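Local coordinates for protein beta-N-acetylhexosaminidase (Bacteroides fragilis, PDB 4PYS) that probably hydrolyses terminal beta-linked N-acetylhexosamine residues from glycans, using a TIM-barrel catalytic domain of glycosyl hydrolase family 20, at residues S41-L50 against D96-R107; E61-W69 against P86-A94. All blocks are in the same frame, centred on the assembly; numbering follows the deposited sequence.

Interaction 1: residues S41-L50 against D96-R107; sequences SFIRLFYEKL and DAGFIYAIQSLR
Lys49 NZ, whose aliphatic stem lies across Arg107, is gripped by two carboxylates: Glu48 OE2, which takes it on its anti lone pair at 3.0 Å, and Asp154. Arg107 puts its guanidinium under that stem, with Lys49 CD 3.7 Å above the plane and over its centre. The bend at chi3 of Arg107 (77°) folds the group back along its own helix, where NH1 donates to Gln104 OE1 at 2.9 Å, in the carbonyl plane; NH2 goes on to Gln487. Lys49 NZ and Arg107 NH2 sit 4.1 Å apart, a like-charge pair that the acidic partners of the lysine would be expected to ease.

Apolar side chains make most of the remaining contact. Ile103 touches four residues of segment 41-50: its CD1 reaches Phe46 CB at 3.8 Å and also touches Phe42, while its CG2 branch meets Leu45 CD2 and Leu50 CD1. Leu45 CD2 also packs on Ile100 CG2 at 3.7 Å, and Leu50 CD2 rests on the backbone at Arg107. At the N-terminal end, Phe42 carries its ring in the tight position between N and carbonyl carbon (chi1 62°), which stands it beside Phe99. Phe99 CB makes a CH-pi contact over one Phe42 face, 3.9 Å from the centroid, and the two rings meet obliquely with planes at 33°.

Helix 43-49 and the 96-107 part of helix 96-109 run almost parallel, the axes of these segments 9.8 Å apart at their closest approach. Together they pack on the sheet of family 20 domain 2: Phe46 reaches strand 56-58, Phe99 and Ala102 lie on strand 89-93, and Ala102 and Leu106 meet strand 80-84.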
loop_
_atom_site.group_PDB
_atom_site.type_symbol
_atom_site.label_atom_id
_atom_site.label_comp_id
_atom_site.label_asym_id
_atom_site.label_seq_id
_atom_site.Cartn_x
_atom_site.Cartn_y
_atom_site.Cartn_z
ATOM N N SER A 41 15.253 -13.424 8.142
ATOM C CA SER A 41 14.392 -12.444 7.485
ATOM C C SER A 41 12.922 -12.539 7.898
ATOM O O SER A 41 12.203 -11.540 7.884
ATOM C CB SER A 41 14.465 -12.626 5.983
ATOM O OG SER A 41 13.761 -13.803 5.650
ATOM N N PHE A 42 12.466 -13.743 8.240
ATOM C CA PHE A 42 11.060 -13.934 8.589
ATOM C C PHE A 42 10.840 -14.221 10.065
ATOM O O PHE A 42 9.713 -14.151 10.561
ATOM C CB PHE A 42 10.428 -15.038 7.732
ATOM C CG PHE A 42 11.060 -16.393 7.903
ATOM C CD1 PHE A 42 10.645 -17.244 8.918
ATOM C CD2 PHE A 42 12.048 -16.826 7.031
ATOM C CE1 PHE A 42 11.213 -18.490 9.072
ATOM C CE2 PHE A 42 12.619 -18.071 7.178
ATOM C CZ PHE A 42 12.198 -18.907 8.201
ATOM N N ILE A 43 11.916 -14.525 10.777
ATOM C CA ILE A 43 11.776 -15.068 12.118
ATOM C C ILE A 43 11.304 -14.059 13.176
ATOM O O ILE A 43 10.674 -14.447 14.159
ATOM C CB ILE A 43 13.061 -15.793 12.568
ATOM C CG1 ILE A 43 12.712 -16.900 13.559
ATOM C CG2 ILE A 43 14.086 -14.812 13.122
ATOM C CD1 ILE A 43 11.667 -17.872 13.021
ATOM N N ARG A 44 11.598 -12.775 12.986
ATOM C CA ARG A 44 11.128 -11.769 13.931
ATOM C C ARG A 44 9.594 -11.715 13.960
ATOM O O ARG A 44 8.989 -11.507 15.018
ATOM C CB ARG A 44 11.724 -10.396 13.618
ATOM C CG ARG A 44 13.168 -10.241 14.089
ATOM C CD ARG A 44 13.669 -8.812 13.929
ATOM N NE ARG A 44 14.262 -8.584 12.614
ATOM C CZ ARG A 44 15.534 -8.840 12.317
ATOM N NH1 ARG A 44 16.344 -9.340 13.243
ATOM N NH2 ARG A 44 15.997 -8.602 11.096
ATOM N N LEU A 45 8.970 -11.935 12.807
ATOM C CA LEU A 45 7.506 -11.959 12.737
ATOM C C LEU A 45 6.945 -13.178 13.462
ATOM O O LEU A 45 5.925 -13.093 14.154
ATOM C CB LEU A 45 7.017 -11.934 11.285
ATOM C CG LEU A 45 5.503 -11.852 11.072
ATOM C CD1 LEU A 45 4.948 -10.543 11.639
ATOM C CD2 LEU A 45 5.143 -11.987 9.592
ATOM N N PHE A 46 7.612 -14.315 13.296
ATOM C CA PHE A 46 7.207 -15.535 13.983
ATOM C C PHE A 46 7.283 -15.351 15.500
ATOM O O PHE A 46 6.362 -15.737 16.230
ATOM C CB PHE A 46 8.098 -16.711 13.547
ATOM C CG PHE A 46 7.752 -18.005 14.223
ATOM C CD1 PHE A 46 6.765 -18.829 13.696
ATOM C CD2 PHE A 46 8.400 -18.393 15.392
ATOM C CE1 PHE A 46 6.425 -20.013 14.318
ATOM C CE2 PHE A 46 8.066 -19.579 16.024
ATOM C CZ PHE A 46 7.077 -20.394 15.485
ATOM N N TYR A 47 8.379 -14.769 15.981
ATOM C CA TYR A 47 8.544 -14.560 17.421
ATOM C C TYR A 47 7.481 -13.606 17.967
ATOM O O TYR A 47 7.015 -13.739 19.098
ATOM C CB TYR A 47 9.936 -14.007 17.742
ATOM C CG TYR A 47 11.087 -14.955 17.465
ATOM C CD1 TYR A 47 10.932 -16.334 17.574
ATOM C CD2 TYR A 47 12.336 -14.465 17.096
ATOM C CE1 TYR A 47 11.988 -17.194 17.318
ATOM C CE2 TYR A 47 13.392 -15.311 16.841
ATOM C CZ TYR A 47 13.213 -16.676 16.954
ATOM O OH TYR A 47 14.271 -17.518 16.695
ATOM N N GLU A 48 7.098 -12.637 17.153
ATOM C CA GLU A 48 6.130 -11.638 17.574
ATOM C C GLU A 48 4.690 -12.162 17.589
ATOM O O GLU A 48 3.894 -11.785 18.455
ATOM C CB GLU A 48 6.234 -10.423 16.647
ATOM C CG GLU A 48 5.315 -9.275 17.011
ATOM C CD GLU A 48 5.383 -8.147 15.999
ATOM O OE1 GLU A 48 6.503 -7.668 15.702
ATOM O OE2 GLU A 48 4.312 -7.749 15.499
ATOM N N LYS A 49 4.356 -13.033 16.642
ATOM C CA LYS A 49 2.953 -13.382 16.407
ATOM C C LYS A 49 2.569 -14.782 16.878
ATOM O O LYS A 49 1.395 -15.045 17.142
ATOM C CB LYS A 49 2.604 -13.241 14.925
ATOM C CG LYS A 49 2.799 -11.841 14.322
ATOM C CD LYS A 49 1.977 -10.773 15.046
ATOM C CE LYS A 49 1.904 -9.480 14.208
ATOM N NZ LYS A 49 1.358 -8.315 15.010
ATOM N N LEU A 50 3.552 -15.675 16.990
ATOM C CA LEU A 50 3.262 -17.088 17.261
ATOM C C LEU A 50 3.932 -17.646 18.520
ATOM O O LEU A 50 3.250 -18.032 19.473
ATOM C CB LEU A 50 3.615 -17.941 16.035
ATOM C CG LEU A 50 2.700 -17.714 14.828
ATOM C CD1 LEU A 50 3.276 -18.319 13.563
ATOM C CD2 LEU A 50 1.335 -18.308 15.133
ATOM N N ASP A 96 11.575 -15.598 0.933
ATOM C CA ASP A 96 11.194 -15.136 2.268
ATOM C C ASP A 96 9.747 -14.659 2.356
ATOM O O ASP A 96 9.106 -14.826 3.385
ATOM C CB ASP A 96 12.134 -14.030 2.743
ATOM C CG ASP A 96 13.536 -14.538 3.018
ATOM O OD1 ASP A 96 13.697 -15.726 3.380
ATOM O OD2 ASP A 96 14.477 -13.730 2.904
ATOM N N ALA A 97 9.231 -14.056 1.288
ATOM C CA ALA A 97 7.833 -13.609 1.280
ATOM C C ALA A 97 6.886 -14.771 1.557
ATOM O O ALA A 97 5.930 -14.649 2.331
ATOM C CB ALA A 97 7.494 -12.957 -0.046
ATOM N N GLY A 98 7.150 -15.902 0.915
ATOM C CA GLY A 98 6.359 -17.098 1.154
ATOM C C GLY A 98 6.333 -17.512 2.611
ATOM O O GLY A 98 5.285 -17.876 3.129
ATOM N N PHE A 99 7.481 -17.449 3.288
ATOM C CA PHE A 99 7.522 -17.818 4.702
ATOM C C PHE A 99 6.697 -16.851 5.543
ATOM O O PHE A 99 6.034 -17.242 6.501
ATOM C CB PHE A 99 8.971 -17.823 5.210
ATOM C CG PHE A 99 9.769 -19.033 4.790
ATOM C CD1 PHE A 99 9.286 -20.326 5.006
ATOM C CD2 PHE A 99 11.017 -18.880 4.191
ATOM C CE1 PHE A 99 10.049 -21.448 4.631
ATOM C CE2 PHE A 99 11.773 -19.992 3.798
ATOM C CZ PHE A 99 11.282 -21.277 4.027
ATOM N N ILE A 100 6.747 -15.577 5.193
ATOM C CA ILE A 100 5.960 -14.586 5.917
ATOM C C ILE A 100 4.466 -14.841 5.746
ATOM O O ILE A 100 3.691 -14.794 6.711
ATOM C CB ILE A 100 6.353 -13.164 5.475
ATOM C CG1 ILE A 100 7.726 -12.841 6.075
ATOM C CG2 ILE A 100 5.290 -12.138 5.922
ATOM C CD1 ILE A 100 8.384 -11.639 5.516
ATOM N N TYR A 101 4.060 -15.158 4.527
ATOM C CA TYR A 101 2.651 -15.424 4.297
ATOM C C TYR A 101 2.222 -16.730 4.952
ATOM O O TYR A 101 1.102 -16.827 5.456
ATOM C CB TYR A 101 2.336 -15.386 2.791
ATOM C CG TYR A 101 2.597 -14.007 2.214
ATOM C CD1 TYR A 101 2.318 -12.867 2.957
ATOM C CD2 TYR A 101 3.160 -13.848 0.947
ATOM C CE1 TYR A 101 2.572 -11.584 2.444
ATOM C CE2 TYR A 101 3.413 -12.575 0.425
ATOM C CZ TYR A 101 3.113 -11.454 1.185
ATOM O OH TYR A 101 3.366 -10.186 0.685
ATOM N N ALA A 102 3.106 -17.727 4.975
ATOM C CA ALA A 102 2.810 -18.947 5.739
ATOM C C ALA A 102 2.588 -18.630 7.215
ATOM O O ALA A 102 1.698 -19.191 7.853
ATOM C CB ALA A 102 3.932 -19.992 5.573
ATOM N N ILE A 103 3.412 -17.737 7.766
ATOM C CA ILE A 103 3.253 -17.327 9.154
ATOM C C ILE A 103 1.910 -16.645 9.356
ATOM O O ILE A 103 1.243 -16.894 10.351
ATOM C CB ILE A 103 4.410 -16.393 9.607
ATOM C CG1 ILE A 103 5.686 -17.223 9.805
ATOM C CG2 ILE A 103 4.078 -15.661 10.913
ATOM C CD1 ILE A 103 6.961 -16.377 9.886
ATOM N N GLN A 104 1.499 -15.807 8.411
ATOM C CA GLN A 104 0.199 -15.149 8.540
ATOM C C GLN A 104 -0.931 -16.185 8.523
ATOM O O GLN A 104 -1.916 -16.049 9.240
ATOM C CB GLN A 104 -0.017 -14.118 7.423
ATOM C CG GLN A 104 0.948 -12.940 7.438
ATOM C CD GLN A 104 0.789 -12.047 8.665
ATOM O OE1 GLN A 104 -0.053 -12.293 9.540
ATOM N NE2 GLN A 104 1.595 -10.994 8.723
ATOM N N SER A 105 -0.796 -17.224 7.704
ATOM C CA SER A 105 -1.805 -18.285 7.713
ATOM C C SER A 105 -1.809 -19.083 9.025
ATOM O O SER A 105 -2.878 -19.412 9.547
ATOM C CB SER A 105 -1.644 -19.216 6.503
ATOM O OG SER A 105 -2.003 -18.536 5.310
ATOM N N LEU A 106 -0.627 -19.395 9.552
ATOM C CA LEU A 106 -0.536 -20.123 10.820
ATOM C C LEU A 106 -1.197 -19.328 11.945
ATOM O O LEU A 106 -1.840 -19.904 12.828
ATOM C CB LEU A 106 0.927 -20.433 11.177
ATOM C CG LEU A 106 1.611 -21.545 10.377
ATOM C CD1 LEU A 106 3.103 -21.608 10.709
ATOM C CD2 LEU A 106 0.949 -22.889 10.657
ATOM N N ARG A 107 -1.042 -18.003 11.921
ATOM C CA ARG A 107 -1.689 -17.142 12.918
ATOM C C ARG A 107 -3.187 -17.384 12.979
ATOM O O ARG A 107 -3.770 -17.458 14.065
ATOM C CB ARG A 107 -1.504 -15.670 12.550
ATOM C CG ARG A 107 -0.179 -15.067 12.888
ATOM C CD ARG A 107 -0.188 -13.601 12.446
ATOM N NE ARG A 107 -0.943 -12.726 13.348
ATOM C CZ ARG A 107 -1.168 -11.436 13.097
ATOM N NH1 ARG A 107 -0.714 -10.898 11.973
ATOM N NH2 ARG A 107 -1.835 -10.688 13.966
#

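Interaction 2: residues E61-W69 against P86-A94; sequences EEVNSHISW and PERIIVEAA
Trp69 has its indole beside Val91, with Val91 CG2 4.1 Å above the ring plane and toward the rim; Ile67 CG2 comes down on the same face. The six-membered part of the ring also touches Val91, Trp69 CE3 lying 3.9 Å from Val91 CB. A second flat group, the Arg88 guanidinium, has Val63 O, Ser65 OG and a water around its edge. Between these two groups runs a parallel strand pair, 67-69 with 89-93, in the mixed sheet of glycosyl hydrolase family 20 domain 2.

Three backbone bonds set the parallel register: Ile89 N to His66 O at 2.8 Å, Ser68 N to Ile89 O at 3.0 Å, and Val91 N to Ser68 O at 2.9 Å. One face of the pair carries Ile67, Ile89, Trp69 and Val91, with each side chain lying alongside its cross-strand partner; the other carries Ser68 and Ile90, where Ser68 OG touches Ile90 CG1. On its far flank strand 67-71 is bonded to strand 31-35.

Before the strand, a 3-10 turn at 62-64 is closed by Ser65, whose N and OG both donate to Glu62 O. Arg88 donates to carbonyls of this turn. Its bend at chi3 (70°) swings the guanidinium back to it, so that NH1 meets Val63 O at 2.9 Å in a nearly straight bond (177°), while NH2 adds a weak one to Glu62 O. Glu62 OE1 pairs with Lys70, leaving OE2 to accept from Ser68 OG. The water takes its hydrogen bond from Arg88 NH2 at 2.8 Å and gives its own two to Ser65 OG and Ser68 OG.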
loop_
_atom_site.group_PDB
_atom_site.type_symbol
_atom_site.label_atom_id
_atom_site.label_comp_id
_atom_site.label_asym_id
_atom_site.label_seq_id
_atom_site.Cartn_x
_atom_site.Cartn_y
_atom_site.Cartn_z
ATOM N N GLU A 61 19.243 -31.187 13.763
ATOM C CA GLU A 61 18.614 -32.295 13.044
ATOM C C GLU A 61 17.121 -32.060 12.850
ATOM O O GLU A 61 16.375 -31.946 13.825
ATOM C CB GLU A 61 18.843 -33.612 13.789
ATOM C CG GLU A 61 20.278 -34.105 13.737
ATOM C CD GLU A 61 20.716 -34.448 12.325
ATOM O OE1 GLU A 61 21.654 -33.799 11.814
ATOM O OE2 GLU A 61 20.121 -35.367 11.723
ATOM N N GLU A 62 16.686 -31.991 11.594
ATOM C CA GLU A 62 15.286 -31.697 11.290
ATOM C C GLU A 62 14.318 -32.696 11.924
ATOM O O GLU A 62 13.226 -32.320 12.362
ATOM C CB GLU A 62 15.049 -31.634 9.774
ATOM C CG GLU A 62 13.597 -31.361 9.406
ATOM C CD GLU A 62 13.365 -31.254 7.912
ATOM O OE1 GLU A 62 14.324 -31.479 7.143
ATOM O OE2 GLU A 62 12.221 -30.947 7.515
ATOM N N VAL A 63 14.724 -33.962 11.974
ATOM C CA VAL A 63 13.837 -35.026 12.430
ATOM C C VAL A 63 13.356 -34.783 13.868
ATOM O O VAL A 63 12.245 -35.173 14.235
ATOM C CB VAL A 63 14.497 -36.422 12.273
ATOM C CG1 VAL A 63 15.607 -36.611 13.284
ATOM C CG2 VAL A 63 13.457 -37.519 12.414
ATOM N N ASN A 64 14.180 -34.102 14.661
ATOM C CA ASN A 64 13.844 -33.811 16.054
ATOM C C ASN A 64 13.041 -32.534 16.259
ATOM O O ASN A 64 12.664 -32.210 17.388
ATOM C CB ASN A 64 15.115 -33.738 16.895
ATOM C CG ASN A 64 15.862 -35.047 16.926
ATOM O OD1 ASN A 64 15.254 -36.119 16.923
ATOM N ND2 ASN A 64 17.190 -34.972 16.952
ATOM N N SER A 65 12.789 -31.806 15.178
ATOM C CA SER A 65 12.063 -30.542 15.269
ATOM C C SER A 65 10.542 -30.740 15.206
ATOM O O SER A 65 10.059 -31.746 14.681
ATOM C CB SER A 65 12.526 -29.577 14.174
ATOM O OG SER A 65 11.990 -29.926 12.904
ATOM N N HIS A 66 9.810 -29.789 15.781
ATOM C CA HIS A 66 8.350 -29.724 15.717
ATOM C C HIS A 66 7.923 -28.932 14.488
ATOM O O HIS A 66 6.849 -29.159 13.924
ATOM C CB HIS A 66 7.784 -28.978 16.937
ATOM C CG HIS A 66 8.026 -29.656 18.250
ATOM N ND1 HIS A 66 8.749 -29.068 19.266
ATOM C CD2 HIS A 66 7.617 -30.858 18.726
ATOM C CE1 HIS A 66 8.791 -29.885 20.304
ATOM N NE2 HIS A 66 8.111 -30.978 20.002
ATOM N N ILE A 67 8.743 -27.958 14.113
ATOM C CA ILE A 67 8.464 -27.127 12.946
ATOM C C ILE A 67 9.726 -26.993 12.117
ATOM O O ILE A 67 10.779 -26.660 12.652
ATOM C CB ILE A 67 8.012 -25.707 13.346
ATOM C CG1 ILE A 67 6.810 -25.766 14.290
ATOM C CG2 ILE A 67 7.687 -24.894 12.101
ATOM C CD1 ILE A 67 6.331 -24.380 14.761
ATOM N N SER A 68 9.639 -27.271 10.820
ATOM C CA SER A 68 10.777 -27.020 9.944
ATOM C C SER A 68 10.426 -26.036 8.840
ATOM O O SER A 68 9.280 -25.955 8.383
ATOM C CB SER A 68 11.382 -28.310 9.379
ATOM O OG SER A 68 10.396 -29.176 8.875
ATOM N N TRP A 69 11.425 -25.263 8.445
ATOM C CA TRP A 69 11.252 -24.199 7.468
ATOM C C TRP A 69 12.152 -24.547 6.296
ATOM O O TRP A 69 13.378 -24.477 6.410
ATOM C CB TRP A 69 11.671 -22.870 8.098
ATOM C CG TRP A 69 10.895 -22.551 9.354
ATOM C CD1 TRP A 69 11.182 -22.965 10.626
ATOM C CD2 TRP A 69 9.697 -21.764 9.448
ATOM N NE1 TRP A 69 10.237 -22.482 11.503
ATOM C CE2 TRP A 69 9.313 -21.746 10.803
ATOM C CE3 TRP A 69 8.910 -21.079 8.516
ATOM C CZ2 TRP A 69 8.180 -21.049 11.251
ATOM C CZ3 TRP A 69 7.778 -20.388 8.962
ATOM C CH2 TRP A 69 7.426 -20.381 10.314
ATOM N N PRO A 86 0.143 -34.967 12.759
ATOM C CA PRO A 86 0.114 -35.131 14.217
ATOM C C PRO A 86 1.499 -35.077 14.874
ATOM O O PRO A 86 1.573 -34.996 16.097
ATOM C CB PRO A 86 -0.493 -36.527 14.399
ATOM C CG PRO A 86 -1.336 -36.728 13.188
ATOM C CD PRO A 86 -0.597 -36.043 12.071
ATOM N N GLU A 87 2.568 -35.118 14.080
ATOM C CA GLU A 87 3.925 -35.097 14.629
ATOM C C GLU A 87 4.678 -33.779 14.448
ATOM O O GLU A 87 5.511 -33.423 15.278
ATOM C CB GLU A 87 4.759 -36.245 14.051
ATOM N N ARG A 88 4.395 -33.051 13.371
ATOM C CA ARG A 88 5.197 -31.871 13.055
ATOM C C ARG A 88 4.503 -30.946 12.070
ATOM O O ARG A 88 3.464 -31.288 11.504
ATOM C CB ARG A 88 6.536 -32.307 12.453
ATOM C CG ARG A 88 6.382 -32.974 11.086
ATOM C CD ARG A 88 7.715 -33.394 10.481
ATOM N NE ARG A 88 8.330 -34.511 11.189
ATOM C CZ ARG A 88 9.388 -34.391 11.982
ATOM N NH1 ARG A 88 9.894 -35.453 12.584
ATOM N NH2 ARG A 88 9.946 -33.204 12.163
ATOM N N ILE A 89 5.085 -29.761 11.894
ATOM C CA ILE A 89 4.698 -28.857 10.826
ATOM C C ILE A 89 5.876 -28.719 9.885
ATOM O O ILE A 89 7.012 -28.531 10.324
ATOM C CB ILE A 89 4.371 -27.451 11.348
ATOM C CG1 ILE A 89 3.323 -27.523 12.447
ATOM C CG2 ILE A 89 3.894 -26.554 10.208
ATOM C CD1 ILE A 89 2.876 -26.164 12.961
ATOM N N ILE A 90 5.609 -28.846 8.595
ATOM C CA ILE A 90 6.614 -28.546 7.589
ATOM C C ILE A 90 6.132 -27.357 6.795
ATOM O O ILE A 90 5.070 -27.412 6.168
ATOM C CB ILE A 90 6.820 -29.716 6.642
ATOM C CG1 ILE A 90 7.294 -30.933 7.432
ATOM C CG2 ILE A 90 7.858 -29.371 5.572
ATOM C CD1 ILE A 90 7.306 -32.174 6.625
ATOM N N VAL A 91 6.904 -26.278 6.833
ATOM C CA VAL A 91 6.570 -25.083 6.073
ATOM C C VAL A 91 7.566 -24.966 4.936
ATOM O O VAL A 91 8.778 -24.994 5.159
ATOM C CB VAL A 91 6.668 -23.810 6.933
ATOM C CG1 VAL A 91 6.231 -22.593 6.118
ATOM C CG2 VAL A 91 5.812 -23.938 8.187
ATOM N N GLU A 92 7.061 -24.846 3.715
ATOM C CA GLU A 92 7.933 -24.677 2.557
ATOM C C GLU A 92 7.613 -23.381 1.840
ATOM O O GLU A 92 6.451 -22.983 1.780
ATOM C CB GLU A 92 7.769 -25.837 1.581
ATOM C CG GLU A 92 8.227 -27.159 2.138
ATOM C CD GLU A 92 7.787 -28.307 1.276
ATOM O OE1 GLU A 92 6.580 -28.633 1.271
ATOM O OE2 GLU A 92 8.657 -28.871 0.596
ATOM N N ALA A 93 8.640 -22.739 1.284
ATOM C CA ALA A 93 8.445 -21.516 0.505
ATOM C C ALA A 93 9.544 -21.383 -0.531
ATOM O O ALA A 93 10.616 -21.957 -0.373
ATOM C CB ALA A 93 8.428 -20.290 1.425
ATOM N N ALA A 94 9.297 -20.628 -1.601
ATOM C CA ALA A 94 10.370 -20.403 -2.575
ATOM C C ALA A 94 11.240 -19.212 -2.196
ATOM O O ALA A 94 12.372 -19.086 -2.662
ATOM C CB ALA A 94 9.804 -20.225 -3.980
HETATM O O HOH W 1 9.514 -30.565 11.445
#

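Interactions 1 and 2 are two layers of one small alpha/beta domain, their centres about 14 Å apart. Strand 89-93 leads directly into helix 96-109, and the helix folds back over it: Ala102 CB lies 3.5 Å from Val91 CG1. Trp69 is another joint. Its CE3 touches Phe42 CE1 at 3.5 Å, and its CZ2 meets Phe46 CD1 at 3.6 Å, so the indole from interaction 2 reaches both phenylalanines of segment 41-50. Neither contact supplies a ligand to the zinc, which is held by Cys242, Cys260, Cys301 and Cys304; all four cysteines belong to the catalytic-domain sequence range.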